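Local coordinates for protein shikimate dehydrogenase (NADP(+)) (Listeria monocytogenes, PDB 3TNL) that probably catalyses the reversible NADPH-linked reduction of 3-dehydroshikimate to shikimate, the fourth step of the seven-step pathway to chorismate, at residues M157-A162 against T231-V236; S227-N232 against I258-V263; T245-A250 against T269-I274. All blocks are in the same frame, centred on the assembly; numbering follows the deposited sequence. Where two conformers were deposited one is given.

Contact 1 of 3, residues M157-A162 against T231-V236; sequences MTICGA and TNATGV. With NAD (nicotinamide-adenine-dinucleotide), chain H.
Strands 156-160 and 229-232, neighbours in the parallel Rossmann sheet, pair here, and the chain beyond their C-terminal ends lies against NAD. I159 is in register with T231 and C160 with N232. T231 bonds through both its N and O: its N donates to T158 O (2.9 Å) and its O accepts from C160 N (2.9 Å). A233 N reaches C160 O (2.8 Å). On one face, the side chains of I159 and T231 run side by side; with CG1 of I159 anti to its backbone N (chi1 -175°), CD1 extends to A233 CB at 4.0 Å. N232 holds the departing chain: its OD1 accepts the T234 hydroxyl in plane on a lone pair (OG1 to OD1 2.7 Å), and T234 OG1 accepts from V236 N, an ST turn. G161, in a sequence that fits a Rossmann-type GxGxxA motif, passes close to A233 O, and at its backbone angles a CB would also press on C160 O. Just beyond it, A162 N donates to O3B of the adenosine ribose of NAD (2.9 Å), and T234 CB lies against O4B. Helix 164-175 packs on I159 and A233, strand 180-185 flanks 156-160, and Y141 of helix 137-147 bonds T231 OG1.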
loop_
_atom_site.group_PDB
_atom_site.type_symbol
_atom_site.label_atom_id
_atom_site.label_comp_id
_atom_site.label_asym_id
_atom_site.label_seq_id
_atom_site.Cartn_x
_atom_site.Cartn_y
_atom_site.Cartn_z
ATOM N N MET B 157 12.692 -14.462 -36.698
ATOM C CA MET B 157 11.433 -13.806 -36.402
ATOM C C MET B 157 11.362 -12.539 -37.207
ATOM O O MET B 157 12.358 -11.836 -37.350
ATOM C CB MET B 157 11.324 -13.443 -34.904
ATOM C CG MET B 157 10.094 -12.583 -34.551
ATOM S SD MET B 157 9.803 -12.383 -32.765
ATOM C CE MET B 157 11.306 -11.516 -32.297
ATOM N N THR B 158 10.166 -12.253 -37.719
ATOM C CA THR B 158 9.833 -10.998 -38.368
ATOM C C THR B 158 8.810 -10.349 -37.407
ATOM O O THR B 158 7.865 -10.975 -37.007
ATOM C CB THR B 158 9.263 -11.143 -39.758
ATOM O OG1 THR B 158 10.303 -11.666 -40.603
ATOM C CG2 THR B 158 8.812 -9.822 -40.321
ATOM N N ILE B 159 9.033 -9.103 -37.046
ATOM C CA ILE B 159 8.170 -8.431 -36.088
ATOM C C ILE B 159 7.872 -7.000 -36.508
ATOM O O ILE B 159 8.747 -6.289 -37.026
ATOM C CB ILE B 159 8.806 -8.511 -34.684
ATOM C CG1 ILE B 159 7.877 -7.928 -33.610
ATOM C CG2 ILE B 159 10.183 -7.824 -34.644
ATOM C CD1 ILE B 159 8.383 -8.154 -32.184
ATOM N N CYS B 160 6.622 -6.586 -36.294
ATOM C CA CYS B 160 6.171 -5.233 -36.554
ATOM C C CYS B 160 6.116 -4.484 -35.230
ATOM O O CYS B 160 5.477 -4.913 -34.286
ATOM C CB CYS B 160 4.755 -5.192 -37.135
ATOM S SG CYS B 160 4.600 -6.047 -38.697
ATOM N N GLY B 161 6.809 -3.354 -35.176
ATOM C CA GLY B 161 6.781 -2.486 -34.013
ATOM C C GLY B 161 8.148 -2.119 -33.480
ATOM O O GLY B 161 9.159 -2.782 -33.728
ATOM N N ALA B 162 8.138 -1.064 -32.678
ATOM C CA ALA B 162 9.364 -0.478 -32.091
ATOM C C ALA B 162 9.109 0.322 -30.827
ATOM O O ALA B 162 9.971 1.140 -30.416
ATOM C CB ALA B 162 10.103 0.358 -33.111
ATOM N N THR B 231 5.201 -11.642 -35.995
ATOM C CA THR B 231 4.566 -11.066 -34.819
ATOM C C THR B 231 4.177 -9.620 -34.969
ATOM O O THR B 231 4.945 -8.816 -35.467
ATOM C CB THR B 231 5.608 -11.113 -33.636
ATOM O OG1 THR B 231 5.979 -12.479 -33.398
ATOM C CG2 THR B 231 5.059 -10.478 -32.340
ATOM N N ASN B 232 2.963 -9.288 -34.564
ATOM C CA ASN B 232 2.545 -7.920 -34.467
ATOM C C ASN B 232 2.784 -7.438 -33.033
ATOM O O ASN B 232 2.239 -7.988 -32.081
ATOM C CB ASN B 232 1.056 -7.710 -34.739
ATOM C CG ASN B 232 0.655 -6.267 -34.486
ATOM O OD1 ASN B 232 1.190 -5.345 -35.134
ATOM N ND2 ASN B 232 -0.199 -6.028 -33.482
ATOM N N ALA B 233 3.572 -6.389 -32.899
ATOM C CA ALA B 233 3.826 -5.739 -31.609
ATOM C C ALA B 233 3.548 -4.244 -31.732
ATOM O O ALA B 233 4.312 -3.400 -31.260
ATOM C CB ALA B 233 5.228 -6.048 -31.058
ATOM N N THR B 234 2.476 -3.906 -32.444
ATOM C CA THR B 234 1.988 -2.533 -32.558
ATOM C C THR B 234 0.577 -2.494 -32.011
ATOM O O THR B 234 -0.019 -3.548 -31.730
ATOM C CB THR B 234 1.893 -2.026 -34.016
ATOM O OG1 THR B 234 0.816 -2.701 -34.684
ATOM C CG2 THR B 234 3.219 -2.210 -34.799
ATOM N N GLY B 235 0.032 -1.295 -31.876
ATOM C CA GLY B 235 -1.358 -1.139 -31.477
ATOM C C GLY B 235 -2.380 -1.477 -32.572
ATOM O O GLY B 235 -3.592 -1.496 -32.322
ATOM N N VAL B 236 -1.915 -1.738 -33.796
ATOM C CA VAL B 236 -2.860 -2.068 -34.897
ATOM C C VAL B 236 -3.572 -3.384 -34.605
ATOM O O VAL B 236 -2.920 -4.369 -34.195
ATOM C CB VAL B 236 -2.125 -2.093 -36.246
ATOM C CG1 VAL B 236 -3.100 -2.358 -37.383
ATOM C CG2 VAL B 236 -1.410 -0.740 -36.448
HETATM P PA NAD H . 4.084 1.991 -27.889
HETATM O O1A NAD H . 3.216 3.247 -27.859
HETATM O O2A NAD H . 5.327 1.954 -27.020
HETATM O O5B NAD H . 4.436 1.645 -29.432
HETATM C C5B NAD H . 3.493 1.715 -30.502
HETATM C C4B NAD H . 4.043 0.964 -31.720
HETATM O O4B NAD H . 3.001 0.834 -32.700
HETATM C C3B NAD H . 5.118 1.747 -32.449
HETATM O O3B NAD H . 6.014 0.795 -33.077
HETATM C C2B NAD H . 4.383 2.509 -33.526
HETATM O O2B NAD H . 5.185 2.796 -34.664
HETATM C C1B NAD H . 3.302 1.516 -33.899
HETATM N N9A NAD H . 2.068 2.056 -34.482
HETATM C C8A NAD H . 1.091 2.692 -33.792
HETATM N N7A NAD H . 0.074 2.987 -34.629
HETATM C C5A NAD H . 0.368 2.532 -35.873
HETATM C C6A NAD H . -0.230 2.516 -37.116
HETATM N N6A NAD H . -1.447 3.043 -37.289
HETATM N N1A NAD H . 0.385 1.913 -38.157
HETATM C C2A NAD H . 1.616 1.364 -38.010
HETATM N N3A NAD H . 2.272 1.342 -36.828
HETATM C C4A NAD H . 1.690 1.906 -35.745
HETATM O O3 NAD H . 3.096 0.787 -27.527
HETATM P PN NAD H . 3.445 -0.562 -26.726
HETATM O O1N NAD H . 3.409 -0.352 -25.233
HETATM O O2N NAD H . 4.652 -1.242 -27.375
HETATM O O5D NAD H . 2.146 -1.479 -26.990
HETATM C C5D NAD H . 1.863 -1.901 -28.319
HETATM C C4D NAD H . 0.784 -2.955 -28.170
HETATM O O4D NAD H . 1.256 -3.999 -27.301
HETATM C C3D NAD H . -0.463 -2.385 -27.512
HETATM O O3D NAD H . -1.604 -2.805 -28.267
HETATM C C2D NAD H . -0.473 -2.994 -26.119
HETATM O O2D NAD H . -1.803 -3.112 -25.563
HETATM C C1D NAD H . 0.214 -4.331 -26.366
HETATM N N1N NAD H . 0.861 -4.957 -25.211
HETATM C C2N NAD H . 0.492 -6.196 -24.835
HETATM C C3N NAD H . 1.103 -6.823 -23.754
HETATM C C7N NAD H . 0.717 -8.198 -23.316
HETATM O O7N NAD H . 1.019 -8.493 -22.160
HETATM N N7N NAD H . 0.108 -9.040 -24.178
HETATM C C4N NAD H . 2.111 -6.144 -23.051
HETATM C C5N NAD H . 2.478 -4.867 -23.462
HETATM C C6N NAD H . 1.832 -4.282 -24.551
#

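Contact 2 of 3, residues S227-N232 against I258-V263; sequences SVIFTN and IVSDVV. With NAD (nicotinamide-adenine-dinucleotide), chain H.
N232 and D261 lie side by side and point the same way, their amide and carboxylate planes turned 73° apart. They lie at the C-terminal end of a parallel pair in the Rossmann sheet, where strands 229-232 and 258-261 run at 17° to each other. ND2 of N232 reaches OD2 of D261 at 2.8 Å, almost straight (176°) and within the amide plane, meeting the oxygen on the syn side but tilted out of the carboxylate plane. V263 N donates to the same OD2 from the opposite face of the carboxylate, forming an Asx turn, while D261 OD1 is taken by T269 OG1; three bonds thus hold the carboxylate's rotation. On the other face of the sheet, I229 crosses I258, CG1 to CG2 at 3.9 Å, and its CD1 extends to S260 CB. S260 OG also bonds Y141 OH. Beside N232, the F230 ring has V259 CG1 at an oblique 4.3 Å from its CD2, and L271 of helix 270-277 covers N232, V259 and D261. Five backbone bonds join the segments, from I258 N to V228 O through V262 N to N232 O. V262 CG2 lies 3.2 Å from O4D of the nicotinamide ribose, and V262 O accepts the nicotinamide amide N7N at 3.0 Å.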
loop_
_atom_site.group_PDB
_atom_site.type_symbol
_atom_site.label_atom_id
_atom_site.label_comp_id
_atom_site.label_asym_id
_atom_site.label_seq_id
_atom_site.Cartn_x
_atom_site.Cartn_y
_atom_site.Cartn_z
ATOM N N SER B 227 10.877 -16.792 -42.025
ATOM C CA SER B 227 10.670 -16.782 -40.588
ATOM C C SER B 227 9.837 -17.900 -40.056
ATOM O O SER B 227 8.899 -18.357 -40.705
ATOM C CB SER B 227 9.972 -15.497 -40.191
ATOM O OG SER B 227 10.745 -14.388 -40.544
ATOM N N VAL B 228 10.187 -18.321 -38.848
ATOM C CA VAL B 228 9.378 -19.316 -38.137
ATOM C C VAL B 228 8.098 -18.631 -37.554
ATOM O O VAL B 228 7.037 -19.278 -37.421
ATOM C CB VAL B 228 10.211 -19.998 -36.997
ATOM C CG1 VAL B 228 10.574 -19.047 -35.880
ATOM C CG2 VAL B 228 9.436 -21.180 -36.480
ATOM N N ILE B 229 8.208 -17.326 -37.312
ATOM C CA ILE B 229 7.133 -16.578 -36.682
ATOM C C ILE B 229 7.118 -15.155 -37.209
ATOM O O ILE B 229 8.170 -14.539 -37.472
ATOM C CB ILE B 229 7.343 -16.586 -35.143
ATOM C CG1 ILE B 229 6.112 -16.015 -34.412
ATOM C CG2 ILE B 229 8.651 -15.918 -34.734
ATOM C CD1 ILE B 229 6.158 -16.258 -32.903
ATOM N N PHE B 230 5.889 -14.632 -37.369
ATOM C CA PHE B 230 5.592 -13.261 -37.741
ATOM C C PHE B 230 4.749 -12.720 -36.593
ATOM O O PHE B 230 3.708 -13.262 -36.280
ATOM C CB PHE B 230 4.820 -13.191 -39.068
ATOM C CG PHE B 230 4.368 -11.808 -39.448
ATOM C CD1 PHE B 230 5.285 -10.799 -39.584
ATOM C CD2 PHE B 230 3.034 -11.525 -39.706
ATOM C CE1 PHE B 230 4.898 -9.539 -39.953
ATOM C CE2 PHE B 230 2.651 -10.231 -40.073
ATOM C CZ PHE B 230 3.596 -9.237 -40.170
ATOM N N THR B 231 5.201 -11.642 -35.995
ATOM C CA THR B 231 4.566 -11.066 -34.819
ATOM C C THR B 231 4.177 -9.620 -34.969
ATOM O O THR B 231 4.945 -8.816 -35.467
ATOM C CB THR B 231 5.608 -11.113 -33.636
ATOM O OG1 THR B 231 5.979 -12.479 -33.398
ATOM C CG2 THR B 231 5.059 -10.478 -32.340
ATOM N N ASN B 232 2.963 -9.288 -34.564
ATOM C CA ASN B 232 2.545 -7.920 -34.467
ATOM C C ASN B 232 2.784 -7.438 -33.033
ATOM O O ASN B 232 2.239 -7.988 -32.081
ATOM C CB ASN B 232 1.056 -7.710 -34.739
ATOM C CG ASN B 232 0.655 -6.267 -34.486
ATOM O OD1 ASN B 232 1.190 -5.345 -35.134
ATOM N ND2 ASN B 232 -0.199 -6.028 -33.482
ATOM N N ILE B 258 3.982 -19.471 -37.870
ATOM C CA ILE B 258 3.285 -19.091 -36.633
ATOM C C ILE B 258 3.033 -17.616 -36.745
ATOM O O ILE B 258 3.982 -16.851 -37.011
ATOM C CB ILE B 258 4.165 -19.326 -35.395
ATOM C CG1 ILE B 258 4.516 -20.804 -35.304
ATOM C CG2 ILE B 258 3.432 -18.882 -34.118
ATOM C CD1 ILE B 258 5.790 -21.026 -34.450
ATOM N N VAL B 259 1.796 -17.178 -36.502
ATOM C CA VAL B 259 1.492 -15.737 -36.489
ATOM C C VAL B 259 1.056 -15.387 -35.060
ATOM O O VAL B 259 0.151 -16.010 -34.485
ATOM C CB VAL B 259 0.441 -15.331 -37.534
ATOM C CG1 VAL B 259 0.178 -13.823 -37.443
ATOM C CG2 VAL B 259 0.942 -15.717 -38.932
ATOM N N SER B 260 1.733 -14.400 -34.502
ATOM C CA SER B 260 1.563 -13.993 -33.114
ATOM C C SER B 260 1.157 -12.536 -32.989
ATOM O O SER B 260 1.614 -11.721 -33.778
ATOM C CB SER B 260 2.925 -14.236 -32.428
ATOM O OG SER B 260 3.102 -13.460 -31.263
ATOM N N ASP B 261 0.258 -12.207 -32.050
ATOM C CA ASP B 261 -0.102 -10.811 -31.811
ATOM C C ASP B 261 0.020 -10.552 -30.328
ATOM O O ASP B 261 -0.323 -11.422 -29.523
ATOM C CB ASP B 261 -1.541 -10.537 -32.311
ATOM C CG ASP B 261 -1.743 -9.081 -32.752
ATOM O OD1 ASP B 261 -2.355 -8.876 -33.843
ATOM O OD2 ASP B 261 -1.237 -8.173 -32.069
ATOM N N VAL B 262 0.573 -9.406 -29.968
ATOM C CA VAL B 262 0.634 -8.984 -28.570
ATOM C C VAL B 262 -0.765 -8.572 -28.090
ATOM O O VAL B 262 -1.049 -8.587 -26.905
ATOM C CB VAL B 262 1.634 -7.841 -28.335
ATOM C CG1 VAL B 262 3.074 -8.307 -28.622
ATOM C CG2 VAL B 262 1.231 -6.581 -29.119
ATOM N N VAL B 263 -1.646 -8.210 -29.015
ATOM C CA VAL B 263 -3.007 -7.830 -28.666
ATOM C C VAL B 263 -3.827 -9.076 -28.214
ATOM O O VAL B 263 -3.698 -10.155 -28.791
ATOM C CB VAL B 263 -3.720 -7.158 -29.898
ATOM C CG1 VAL B 263 -5.223 -6.897 -29.607
ATOM C CG2 VAL B 263 -2.965 -5.882 -30.348
HETATM P PA NAD H . 4.084 1.991 -27.889
HETATM O O1A NAD H . 3.216 3.247 -27.859
HETATM O O2A NAD H . 5.327 1.954 -27.020
HETATM O O5B NAD H . 4.436 1.645 -29.432
HETATM C C5B NAD H . 3.493 1.715 -30.502
HETATM C C4B NAD H . 4.043 0.964 -31.720
HETATM O O4B NAD H . 3.001 0.834 -32.700
HETATM C C3B NAD H . 5.118 1.747 -32.449
HETATM O O3B NAD H . 6.014 0.795 -33.077
HETATM C C2B NAD H . 4.383 2.509 -33.526
HETATM O O2B NAD H . 5.185 2.796 -34.664
HETATM C C1B NAD H . 3.302 1.516 -33.899
HETATM N N9A NAD H . 2.068 2.056 -34.482
HETATM C C8A NAD H . 1.091 2.692 -33.792
HETATM N N7A NAD H . 0.074 2.987 -34.629
HETATM C C5A NAD H . 0.368 2.532 -35.873
HETATM C C6A NAD H . -0.230 2.516 -37.116
HETATM N N6A NAD H . -1.447 3.043 -37.289
HETATM N N1A NAD H . 0.385 1.913 -38.157
HETATM C C2A NAD H . 1.616 1.364 -38.010
HETATM N N3A NAD H . 2.272 1.342 -36.828
HETATM C C4A NAD H . 1.690 1.906 -35.745
HETATM O O3 NAD H . 3.096 0.787 -27.527
HETATM P PN NAD H . 3.445 -0.562 -26.726
HETATM O O1N NAD H . 3.409 -0.352 -25.233
HETATM O O2N NAD H . 4.652 -1.242 -27.375
HETATM O O5D NAD H . 2.146 -1.479 -26.990
HETATM C C5D NAD H . 1.863 -1.901 -28.319
HETATM C C4D NAD H . 0.784 -2.955 -28.170
HETATM O O4D NAD H . 1.256 -3.999 -27.301
HETATM C C3D NAD H . -0.463 -2.385 -27.512
HETATM O O3D NAD H . -1.604 -2.805 -28.267
HETATM C C2D NAD H . -0.473 -2.994 -26.119
HETATM O O2D NAD H . -1.803 -3.112 -25.563
HETATM C C1D NAD H . 0.214 -4.331 -26.366
HETATM N N1N NAD H . 0.861 -4.957 -25.211
HETATM C C2N NAD H . 0.492 -6.196 -24.835
HETATM C C3N NAD H . 1.103 -6.823 -23.754
HETATM C C7N NAD H . 0.717 -8.198 -23.316
HETATM O O7N NAD H . 1.019 -8.493 -22.160
HETATM N N7N NAD H . 0.108 -9.040 -24.178
HETATM C C4N NAD H . 2.111 -6.144 -23.051
HETATM C C5N NAD H . 2.478 -4.867 -23.462
HETATM C C6N NAD H . 1.832 -4.282 -24.551
#

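Contact 3 of 3, residues T245-A250 against T269-I274; sequences TLLPSA and TRLLEI. With NAD (nicotinamide-adenine-dinucleotide), chain H.
The irregular chain 245-250 passes beside the first turn of helix 270-277, with T245 nearest L271 (5.6 Å between CA atoms) and A250 nearest I274, and no hydrogen bond joins the two. I274 carries much of the contact. Its CG2, anti to the backbone N, touches L247 CD2 (3.8 Å) and, from another side, A250 CB (3.9 Å), while CD1, at the end of the other branch, meets T245 CG2 tip to tip at 4.0 Å. L271 crosses both T245 and L247 at about a right angle. Its CD1 touches L247 CB, and its CB lies 3.8 Å from T245 OG1. That hydroxyl is turned back to its own chain: OG1 stands anti to the T245 backbone N (chi1 -175°) and accepts from L247 N in a nearly straight bond (172°), an ST turn. In this Rossmann domain the loop leads from strand 229-232 to strand 258-261, and the helix follows the second of these strands, so the contact joins two connections on the face of the sheet that bears F230 and V259. L247 and L271 both pack on F230. T269 is the N-cap, its OG1 accepting from L272 N. R270 starts toward the loop, but its guanidinium turns away, with I274 CG1 over its centre on one face; NH2 forms a salt bridge to the anti lone pair of E273 OE1 and a second one to E277. L246 CD2 lies 3.7 Å from adenine C2A.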
loop_
_atom_site.group_PDB
_atom_site.type_symbol
_atom_site.label_atom_id
_atom_site.label_comp_id
_atom_site.label_asym_id
_atom_site.label_seq_id
_atom_site.Cartn_x
_atom_site.Cartn_y
_atom_site.Cartn_z
ATOM N N THR B 245 -5.234 -4.087 -40.119
ATOM C CA THR B 245 -4.033 -4.890 -40.118
ATOM C C THR B 245 -2.903 -4.196 -40.893
ATOM O O THR B 245 -3.170 -3.377 -41.765
ATOM C CB THR B 245 -4.313 -6.306 -40.693
ATOM O OG1 THR B 245 -3.129 -7.090 -40.565
ATOM C CG2 THR B 245 -4.757 -6.264 -42.161
ATOM N N LEU B 246 -1.662 -4.497 -40.505
ATOM C CA LEU B 246 -0.471 -4.081 -41.252
ATOM C C LEU B 246 -0.019 -5.139 -42.286
ATOM O O LEU B 246 0.888 -4.888 -43.043
ATOM C CB LEU B 246 0.673 -3.789 -40.311
ATOM C CG LEU B 246 0.450 -2.593 -39.373
ATOM C CD1 LEU B 246 1.607 -2.473 -38.374
ATOM C CD2 LEU B 246 0.197 -1.261 -40.148
ATOM N N LEU B 247 -0.677 -6.297 -42.367
ATOM C CA LEU B 247 -0.268 -7.335 -43.333
ATOM C C LEU B 247 -0.756 -6.936 -44.728
ATOM O O LEU B 247 -1.971 -6.756 -44.912
ATOM C CB LEU B 247 -0.881 -8.678 -42.982
ATOM C CG LEU B 247 -0.535 -9.840 -43.923
ATOM C CD1 LEU B 247 0.949 -10.193 -43.799
ATOM C CD2 LEU B 247 -1.453 -11.026 -43.601
ATOM N N PRO B 248 0.157 -6.827 -45.714
ATOM C CA PRO B 248 -0.296 -6.398 -47.031
ATOM C C PRO B 248 -1.097 -7.425 -47.831
ATOM O O PRO B 248 -2.024 -7.066 -48.528
ATOM C CB PRO B 248 1.028 -6.056 -47.768
ATOM C CG PRO B 248 1.976 -5.748 -46.702
ATOM C CD PRO B 248 1.625 -6.682 -45.591
ATOM N N SER B 249 -0.705 -8.691 -47.726
ATOM C CA SER B 249 -1.282 -9.736 -48.540
ATOM C C SER B 249 -1.289 -11.080 -47.827
ATOM O O SER B 249 -0.289 -11.493 -47.215
ATOM C CB SER B 249 -0.446 -9.824 -49.824
ATOM O OG SER B 249 -1.026 -10.705 -50.760
ATOM N N ALA B 250 -2.422 -11.777 -47.932
ATOM C CA ALA B 250 -2.580 -13.088 -47.324
ATOM C C ALA B 250 -1.550 -14.081 -47.866
ATOM O O ALA B 250 -1.105 -14.981 -47.124
ATOM C CB ALA B 250 -4.033 -13.632 -47.505
ATOM N N THR B 269 -7.368 -10.559 -33.442
ATOM C CA THR B 269 -7.214 -9.397 -34.296
ATOM C C THR B 269 -7.440 -9.780 -35.753
ATOM O O THR B 269 -7.518 -10.967 -36.087
ATOM C CB THR B 269 -5.848 -8.795 -34.230
ATOM O OG1 THR B 269 -4.896 -9.843 -34.518
ATOM C CG2 THR B 269 -5.574 -8.173 -32.844
ATOM N N ARG B 270 -7.610 -8.776 -36.617
ATOM C CA ARG B 270 -7.774 -9.067 -38.042
ATOM C C ARG B 270 -6.581 -9.848 -38.562
ATOM O O ARG B 270 -6.763 -10.783 -39.362
ATOM C CB ARG B 270 -8.053 -7.799 -38.858
ATOM C CG ARG B 270 -8.266 -8.008 -40.344
ATOM C CD ARG B 270 -9.422 -8.938 -40.652
ATOM N NE ARG B 270 -9.481 -9.155 -42.090
ATOM C CZ ARG B 270 -9.887 -10.269 -42.684
ATOM N NH1 ARG B 270 -9.813 -10.343 -44.015
ATOM N NH2 ARG B 270 -10.264 -11.347 -41.986
ATOM N N LEU B 271 -5.370 -9.495 -38.149
ATOM C CA LEU B 271 -4.182 -10.285 -38.531
ATOM C C LEU B 271 -4.384 -11.769 -38.176
ATOM O O LEU B 271 -4.076 -12.614 -39.008
ATOM C CB LEU B 271 -2.943 -9.742 -37.835
ATOM C CG LEU B 271 -1.655 -10.551 -37.998
ATOM C CD1 LEU B 271 -1.247 -10.598 -39.460
ATOM C CD2 LEU B 271 -0.551 -9.941 -37.133
ATOM N N LEU B 272 -4.759 -12.077 -36.933
ATOM C CA LEU B 272 -4.963 -13.503 -36.554
ATOM C C LEU B 272 -6.055 -14.164 -37.367
ATOM O O LEU B 272 -5.921 -15.332 -37.707
ATOM C CB LEU B 272 -5.132 -13.668 -35.044
ATOM C CG LEU B 272 -3.936 -13.159 -34.208
ATOM C CD1 LEU B 272 -4.181 -13.492 -32.707
ATOM C CD2 LEU B 272 -2.623 -13.791 -34.655
ATOM N N GLU B 273 -7.117 -13.436 -37.706
ATOM C CA GLU B 273 -8.153 -14.014 -38.556
ATOM C C GLU B 273 -7.547 -14.409 -39.917
ATOM O O GLU B 273 -7.812 -15.496 -40.420
ATOM C CB GLU B 273 -9.304 -13.021 -38.810
ATOM C CG GLU B 273 -10.159 -12.619 -37.666
ATOM C CD GLU B 273 -11.310 -11.703 -38.089
ATOM O OE1 GLU B 273 -11.444 -11.437 -39.317
ATOM O OE2 GLU B 273 -12.131 -11.323 -37.198
ATOM N N ILE B 274 -6.801 -13.522 -40.546
ATOM C CA ILE B 274 -6.201 -13.791 -41.837
ATOM C C ILE B 274 -5.258 -14.971 -41.714
ATOM O O ILE B 274 -5.242 -15.863 -42.568
ATOM C CB ILE B 274 -5.470 -12.556 -42.404
ATOM C CG1 ILE B 274 -6.469 -11.434 -42.664
ATOM C CG2 ILE B 274 -4.776 -12.949 -43.701
ATOM C CD1 ILE B 274 -5.800 -10.044 -42.881
HETATM P PA NAD H . 4.084 1.991 -27.889
HETATM O O1A NAD H . 3.216 3.247 -27.859
HETATM O O2A NAD H . 5.327 1.954 -27.020
HETATM O O5B NAD H . 4.436 1.645 -29.432
HETATM C C5B NAD H . 3.493 1.715 -30.502
HETATM C C4B NAD H . 4.043 0.964 -31.720
HETATM O O4B NAD H . 3.001 0.834 -32.700
HETATM C C3B NAD H . 5.118 1.747 -32.449
HETATM O O3B NAD H . 6.014 0.795 -33.077
HETATM C C2B NAD H . 4.383 2.509 -33.526
HETATM O O2B NAD H . 5.185 2.796 -34.664
HETATM C C1B NAD H . 3.302 1.516 -33.899
HETATM N N9A NAD H . 2.068 2.056 -34.482
HETATM C C8A NAD H . 1.091 2.692 -33.792
HETATM N N7A NAD H . 0.074 2.987 -34.629
HETATM C C5A NAD H . 0.368 2.532 -35.873
HETATM C C6A NAD H . -0.230 2.516 -37.116
HETATM N N6A NAD H . -1.447 3.043 -37.289
HETATM N N1A NAD H . 0.385 1.913 -38.157
HETATM C C2A NAD H . 1.616 1.364 -38.010
HETATM N N3A NAD H . 2.272 1.342 -36.828
HETATM C C4A NAD H . 1.690 1.906 -35.745
HETATM O O3 NAD H . 3.096 0.787 -27.527
HETATM P PN NAD H . 3.445 -0.562 -26.726
HETATM O O1N NAD H . 3.409 -0.352 -25.233
HETATM O O2N NAD H . 4.652 -1.242 -27.375
HETATM O O5D NAD H . 2.146 -1.479 -26.990
HETATM C C5D NAD H . 1.863 -1.901 -28.319
HETATM C C4D NAD H . 0.784 -2.955 -28.170
HETATM O O4D NAD H . 1.256 -3.999 -27.301
HETATM C C3D NAD H . -0.463 -2.385 -27.512
HETATM O O3D NAD H . -1.604 -2.805 -28.267
HETATM C C2D NAD H . -0.473 -2.994 -26.119
HETATM O O2D NAD H . -1.803 -3.112 -25.563
HETATM C C1D NAD H . 0.214 -4.331 -26.366
HETATM N N1N NAD H . 0.861 -4.957 -25.211
HETATM C C2N NAD H . 0.492 -6.196 -24.835
HETATM C C3N NAD H . 1.103 -6.823 -23.754
HETATM C C7N NAD H . 0.717 -8.198 -23.316
HETATM O O7N NAD H . 1.019 -8.493 -22.160
HETATM N N7N NAD H . 0.108 -9.040 -24.178
HETATM C C4N NAD H . 2.111 -6.144 -23.051
HETATM C C5N NAD H . 2.478 -4.867 -23.462
HETATM C C6N NAD H . 1.832 -4.282 -24.551
#

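Contacts 1 and 2 share strand 229-232, which has strand 156-160 on one flank and strand 258-261 on the other; their centres are about 8 Å apart. Contact 3 lies off the sheet, its centre about 12 Å from that of contact 1 and 11 Å from that of contact 2, and its helix packs against the sheet. Along the chain, contact 1 closes before contact 3 opens, whereas contacts 2 and 3 alternate, the loop 245-250 falling between the two strands of contact 2. All three touch NAD: the C-terminal ends of the central strands and the loop after strand 229-232 together line the cofactor site from adenine to nicotinamide.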